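Local coordinates for major pilin backbone protein T-antigen, T13 (Streptococcus pyogenes, PDB 6BBT) that forms the shaft of the group A streptococcal pilus as its major backbone subunit and is the T13 serotyping antigen displayed at the cell surface, at residues V65-T70 against K76-N81; L159-Q164 against Y232-D237. All blocks are in the same frame, centred on the assembly; numbering follows the deposited sequence. Where two conformers were deposited one is given.

Contact 1: V65-T70 against K76-N81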
loop_
_atom_site.group_PDB
_atom_site.type_symbol
_atom_site.label_atom_id
_atom_site.label_comp_id
_atom_site.label_asym_id
_atom_site.label_seq_id
_atom_site.Cartn_x
_atom_site.Cartn_y
_atom_site.Cartn_z
ATOM N N VAL A 65 -12.230 1.580 3.696
ATOM C CA VAL A 65 -11.413 1.542 4.916
ATOM C C VAL A 65 -10.165 2.353 4.576
ATOM O O VAL A 65 -9.786 2.459 3.405
ATOM C CB VAL A 65 -11.006 0.118 5.399
ATOM C CG1 VAL A 65 -12.205 -0.707 5.846
ATOM C CG2 VAL A 65 -10.190 -0.624 4.353
ATOM N N SER A 66 -9.545 2.908 5.611
ATOM C CA SER A 66 -8.419 3.816 5.456
ATOM C C SER A 66 -7.275 3.330 6.287
ATOM O O SER A 66 -7.488 2.918 7.432
ATOM C CB SER A 66 -8.804 5.211 5.951
ATOM O OG SER A 66 -9.853 5.695 5.151
ATOM N N TYR A 67 -6.075 3.391 5.711
ATOM C CA TYR A 67 -4.831 3.179 6.448
ATOM C C TYR A 67 -4.014 4.463 6.504
ATOM O O TYR A 67 -4.116 5.307 5.626
ATOM C CB TYR A 67 -4.003 2.100 5.755
ATOM C CG TYR A 67 -4.584 0.749 5.929
ATOM C CD1 TYR A 67 -4.256 -0.018 7.035
ATOM C CD2 TYR A 67 -5.484 0.226 5.003
ATOM C CE1 TYR A 67 -4.786 -1.283 7.217
ATOM C CE2 TYR A 67 -6.045 -1.037 5.181
ATOM C CZ TYR A 67 -5.689 -1.790 6.294
ATOM O OH TYR A 67 -6.201 -3.058 6.493
ATOM N N ASP A 68 -3.217 4.639 7.544
ATOM C CA ASP A 68 -2.232 5.710 7.521
ATOM C C ASP A 68 -0.915 5.260 8.106
ATOM O O ASP A 68 -0.776 4.119 8.570
ATOM C CB ASP A 68 -2.796 7.009 8.122
ATOM C CG ASP A 68 -2.937 6.976 9.632
ATOM O OD1 ASP A 68 -2.213 6.237 10.344
ATOM O OD2 ASP A 68 -3.783 7.758 10.099
ATOM N N ASN A 69 0.059 6.150 8.033
ATOM C CA ASN A 69 1.439 5.830 8.404
ATOM C C ASN A 69 1.609 5.407 9.869
ATOM O O ASN A 69 2.580 4.752 10.200
ATOM C CB ASN A 69 2.362 7.013 8.141
ATOM C CG ASN A 69 2.461 7.416 6.662
ATOM O OD1 ASN A 69 2.733 8.568 6.389
ATOM N ND2 ASN A 69 2.222 6.497 5.727
ATOM N N THR A 70 0.692 5.806 10.743
ATOM C CA THR A 70 0.743 5.389 12.140
ATOM C C THR A 70 0.220 3.969 12.390
ATOM O O THR A 70 0.350 3.455 13.502
ATOM C CB THR A 70 -0.045 6.346 13.060
ATOM O OG1 THR A 70 -1.431 6.302 12.747
ATOM C CG2 THR A 70 0.461 7.774 12.957
ATOM N N LYS A 76 -3.596 -3.398 11.503
ATOM C CA LYS A 76 -3.502 -3.847 10.114
ATOM C C LYS A 76 -4.836 -4.352 9.567
ATOM O O LYS A 76 -4.983 -4.436 8.370
ATOM C CB LYS A 76 -2.412 -4.902 9.931
ATOM C CG LYS A 76 -2.621 -6.194 10.689
ATOM C CD LYS A 76 -1.407 -7.087 10.546
ATOM C CE LYS A 76 -1.609 -8.412 11.261
ATOM N NZ LYS A 76 -0.387 -9.258 11.092
ATOM N N ASN A 77 -5.777 -4.706 10.442
ATOM C CA ASN A 77 -7.088 -5.188 10.021
ATOM C C ASN A 77 -8.124 -4.116 10.261
ATOM O O ASN A 77 -8.132 -3.512 11.324
ATOM C CB ASN A 77 -7.457 -6.469 10.770
ATOM C CG ASN A 77 -6.451 -7.576 10.543
ATOM O OD1 ASN A 77 -5.990 -7.788 9.428
ATOM N ND2 ASN A 77 -6.068 -8.260 11.609
ATOM N N LYS A 78 -8.965 -3.859 9.259
ATOM C CA LYS A 78 -9.999 -2.842 9.339
ATOM C C LYS A 78 -11.334 -3.490 8.978
ATOM O O LYS A 78 -11.364 -4.539 8.339
ATOM C CB LYS A 78 -9.778 -1.726 8.336
ATOM C CG LYS A 78 -8.432 -1.072 8.329
ATOM C CD LYS A 78 -8.272 -0.092 9.442
ATOM C CE LYS A 78 -6.865 0.445 9.377
ATOM N NZ LYS A 78 -6.650 1.560 10.308
ATOM N N THR A 79 -12.421 -2.842 9.365
ATOM C CA THR A 79 -13.762 -3.324 9.032
ATOM C C THR A 79 -14.633 -2.223 8.480
ATOM O O THR A 79 -14.489 -1.059 8.836
ATOM C CB THR A 79 -14.457 -3.948 10.256
ATOM O OG1 THR A 79 -14.701 -2.928 11.230
ATOM C CG2 THR A 79 -13.595 -5.031 10.870
ATOM N N SER A 80 -15.523 -2.596 7.575
ATOM C CA SER A 80 -16.577 -1.713 7.113
ATOM C C SER A 80 -17.828 -2.564 6.909
ATOM O O SER A 80 -17.879 -3.735 7.334
ATOM C CB SER A 80 -16.159 -1.018 5.808
ATOM O OG SER A 80 -17.063 0.030 5.498
ATOM N N ASN A 81 -18.841 -2.000 6.272
ATOM C CA ASN A 81 -20.021 -2.792 5.936
ATOM C C ASN A 81 -20.807 -2.189 4.792
ATOM O O ASN A 81 -20.573 -1.060 4.391
ATOM C CB ASN A 81 -20.915 -2.977 7.176
ATOM C CG ASN A 81 -21.528 -1.682 7.649
ATOM O OD1 ASN A 81 -22.527 -1.221 7.105
ATOM N ND2 ASN A 81 -20.928 -1.082 8.663
#
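Y67 meets K76 with its hydroxyl and K78 with its ring. The polar contact is one hydrogen bond: Y67 OH gives its proton to the backbone K76 O at 2.6 Å, approaching from above the carbonyl plane with a C=O...donor angle of 137°, so the tyrosine ties the residue just before strand 77-83 to the last residue of 62-67. The CH-pi contact comes from K78, whose chain, bent at chi2 (-78°), runs past the tyrosine in the opposite direction. K78 CE lies over one face of the ring, toward its rim, 3.8 Å from the Y67 centroid, and CG touches CZ near the hydroxyl. The bend also carries K78 CE to 3.2 Å from S66 O, while its ammonium group finds a salt-bridge partner in D71 of the connecting loop. Apolar packing follows further along: V65 CG1 rests on K78 CB at 3.6 Å and reaches S80 CB at 4.0 Å. No backbone hydrogen bond joins these two roughly antiparallel segments. Instead 62-67 pairs with strand 29-37 and 77-83 with strand 10-17, so the contact bridges two sheets, with V65 also on F31 and Y67 also on M17.

Contact 2: L159-Q164 against Y232-D237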
loop_
_atom_site.group_PDB
_atom_site.type_symbol
_atom_site.label_atom_id
_atom_site.label_comp_id
_atom_site.label_asym_id
_atom_site.label_seq_id
_atom_site.Cartn_x
_atom_site.Cartn_y
_atom_site.Cartn_z
ATOM N N LEU A 159 17.768 1.466 -0.890
ATOM C CA LEU A 159 18.748 2.318 -1.511
ATOM C C LEU A 159 20.072 2.158 -0.770
ATOM O O LEU A 159 20.134 2.360 0.427
ATOM C CB LEU A 159 18.295 3.779 -1.458
ATOM C CG LEU A 159 19.297 4.831 -1.957
ATOM C CD1 LEU A 159 19.637 4.587 -3.413
ATOM C CD2 LEU A 159 18.750 6.232 -1.774
ATOM N N LYS A 160 21.118 1.782 -1.491
ATOM C CA LYS A 160 22.461 1.761 -0.958
ATOM C C LYS A 160 23.240 2.898 -1.620
ATOM O O LYS A 160 23.095 3.143 -2.834
ATOM C CB LYS A 160 23.102 0.411 -1.242
ATOM C CG LYS A 160 24.559 0.305 -0.820
ATOM C CD LYS A 160 25.044 -1.118 -0.946
ATOM C CE LYS A 160 26.554 -1.191 -0.846
ATOM N NZ LYS A 160 26.980 -2.625 -0.797
ATOM N N ILE A 161 24.040 3.597 -0.817
ATOM C CA ILE A 161 24.872 4.683 -1.282
ATOM C C ILE A 161 26.297 4.357 -0.861
ATOM O O ILE A 161 26.568 4.166 0.328
ATOM C CB ILE A 161 24.434 6.043 -0.704
ATOM C CG1 ILE A 161 22.993 6.369 -1.120
ATOM C CG2 ILE A 161 25.359 7.171 -1.173
ATOM C CD1 ILE A 161 22.386 7.544 -0.386
ATOM N N GLU A 162 27.198 4.286 -1.838
ATOM C CA GLU A 162 28.604 4.019 -1.574
ATOM C C GLU A 162 29.502 5.102 -2.138
ATOM O O GLU A 162 29.213 5.666 -3.194
ATOM C CB GLU A 162 28.996 2.692 -2.185
ATOM C CG GLU A 162 30.314 2.174 -1.645
ATOM C CD GLU A 162 30.827 0.990 -2.408
ATOM O OE1 GLU A 162 29.993 0.147 -2.807
ATOM O OE2 GLU A 162 32.063 0.917 -2.593
ATOM N N LYS A 163 30.614 5.349 -1.441
ATOM C CA LYS A 163 31.637 6.291 -1.880
ATOM C C LYS A 163 32.840 5.532 -2.451
ATOM O O LYS A 163 33.334 4.583 -1.834
ATOM C CB LYS A 163 32.076 7.166 -0.704
ATOM C CG LYS A 163 33.150 8.209 -1.019
ATOM C CD LYS A 163 32.641 9.357 -1.882
ATOM C CE LYS A 163 33.796 10.084 -2.545
ATOM N NZ LYS A 163 33.400 11.260 -3.361
ATOM N N GLN A 164 33.298 5.959 -3.627
ATOM C CA GLN A 164 34.582 5.516 -4.166
ATOM C C GLN A 164 35.471 6.697 -4.503
ATOM O O GLN A 164 34.992 7.740 -4.968
ATOM C CB GLN A 164 34.390 4.588 -5.364
ATOM C CG GLN A 164 34.577 3.132 -4.968
ATOM C CD GLN A 164 33.871 2.170 -5.884
ATOM O OE1 GLN A 164 33.676 2.444 -7.069
ATOM N NE2 GLN A 164 33.480 1.022 -5.336
ATOM N N TYR A 232 13.607 11.142 -3.552
ATOM C CA TYR A 232 14.733 11.566 -2.730
ATOM C C TYR A 232 15.732 12.374 -3.541
ATOM O O TYR A 232 15.769 12.278 -4.761
ATOM C CB TYR A 232 15.447 10.366 -2.100
ATOM C CG TYR A 232 16.084 9.404 -3.079
ATOM C CD1 TYR A 232 17.379 9.610 -3.558
ATOM C CD2 TYR A 232 15.389 8.278 -3.534
ATOM C CE1 TYR A 232 17.970 8.723 -4.454
ATOM C CE2 TYR A 232 15.970 7.391 -4.428
ATOM C CZ TYR A 232 17.254 7.622 -4.887
ATOM O OH TYR A 232 17.837 6.735 -5.769
ATOM N N LYS A 233 16.546 13.164 -2.855
ATOM C CA LYS A 233 17.702 13.736 -3.495
ATOM C C LYS A 233 18.930 13.627 -2.600
ATOM O O LYS A 233 18.842 13.738 -1.368
ATOM C CB LYS A 233 17.449 15.155 -3.972
ATOM C CG LYS A 233 17.231 16.168 -2.903
ATOM C CD LYS A 233 17.212 17.584 -3.477
ATOM C CE LYS A 233 15.910 17.893 -4.193
ATOM N NZ LYS A 233 15.634 19.364 -4.199
ATOM N N LEU A 234 20.057 13.357 -3.247
ATOM C CA LEU A 234 21.338 13.180 -2.577
ATOM C C LEU A 234 22.277 14.238 -3.109
ATOM O O LEU A 234 22.361 14.442 -4.311
ATOM C CB LEU A 234 21.908 11.795 -2.865
ATOM C CG LEU A 234 23.271 11.480 -2.228
ATOM C CD1 LEU A 234 23.165 11.423 -0.711
ATOM C CD2 LEU A 234 23.830 10.182 -2.799
ATOM N N THR A 235 22.970 14.924 -2.213
ATOM C CA THR A 235 24.037 15.833 -2.603
ATOM C C THR A 235 25.293 15.499 -1.817
ATOM O O THR A 235 25.235 14.796 -0.802
ATOM C CB THR A 235 23.661 17.292 -2.325
ATOM O OG1 THR A 235 23.373 17.440 -0.942
ATOM C CG2 THR A 235 22.455 17.710 -3.106
ATOM N N GLU A 236 26.424 15.983 -2.310
ATOM C CA GLU A 236 27.697 15.885 -1.600
ATOM C C GLU A 236 28.284 17.272 -1.563
ATOM O O GLU A 236 28.333 17.943 -2.575
ATOM C CB GLU A 236 28.675 14.927 -2.308
ATOM C CG GLU A 236 29.921 14.569 -1.474
ATOM C CD GLU A 236 31.040 13.932 -2.297
ATOM O OE1 GLU A 236 31.129 12.688 -2.334
ATOM O OE2 GLU A 236 31.838 14.674 -2.909
ATOM N N ASP A 237 28.763 17.706 -0.410
ATOM C CA ASP A 237 29.491 18.970 -0.340
ATOM C C ASP A 237 30.718 18.962 -1.261
ATOM O O ASP A 237 31.357 17.912 -1.465
ATOM C CB ASP A 237 29.913 19.272 1.092
ATOM C CG ASP A 237 28.732 19.534 2.006
ATOM O OD1 ASP A 237 27.613 19.713 1.500
ATOM O OD2 ASP A 237 28.926 19.569 3.231
#
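L159 and Y232 are brought together by different first torsions. L159 CG points away from its own backbone N (chi1 174°), while the Y232 ring is swung between the backbone N and the carbonyl carbon (chi1 63°). The leucine methyl CD2 then sits over one face of the ring, 3.8 Å from the Y232 centroid and almost along the ring normal, a CH-pi contact; CD1 lies beside the hydroxyl at 3.7 Å from Y232 OH. That hydroxyl is hydrogen-bonded to D271, which fixes the outer end of the ring. Two residues along each strand, I161 and L234 meet tip to tip, I161 CG2 and L234 CD2 being 3.7 Å apart. The two strands run nearly parallel (13°) but with axes 11.0 Å apart, so side chains alone span the gap between facing sheets.

At the far end the filling turns polar. The K163 chain, bent at its second torsion, crosses the extended E236 at about a right angle, and K163 NZ gives a weak hydrogen bond to E236 OE1 at 2.9 Å. K163 NZ is also joined covalently to N277 CG, making it an amide nitrogen rather than a free ammonium group. F176 lies against the lysine, and T244 OG1 holds the other carboxylate oxygen, E236 OE2, so the glutamate is gripped beside the cross-link. Lysine and asparagine joined between strands, with an acidic residue next to the bond in a largely apolar interior, are the hallmark of the intramolecular isopeptide domains of Gram-positive pilins. In those relatives the acid promotes bond formation, and E236 is placed consistently with that role.

Contact 1 closes before contact 2 opens along the chain; contact 1 belongs to the Spy0128-like isopeptide domain and contact 2 to the DUF7601 domain. Their centres are about 35 Å apart and their nearest atoms about 15 Å, so neither touches the other. A common sheet nevertheless reaches both: strand 77-83 of contact 1 pairs with 10-17, which pairs with the long strand 148-166 that carries 159-164. Strand 148-166 is thus shared by the sheet that reaches both contacts. Contact 1, partly buried, joins strands near the middle of the elongated chain, whereas contact 2 lies in the interior further out, beside a covalent cross-link, an arrangement consistent with a rigid pilus subunit.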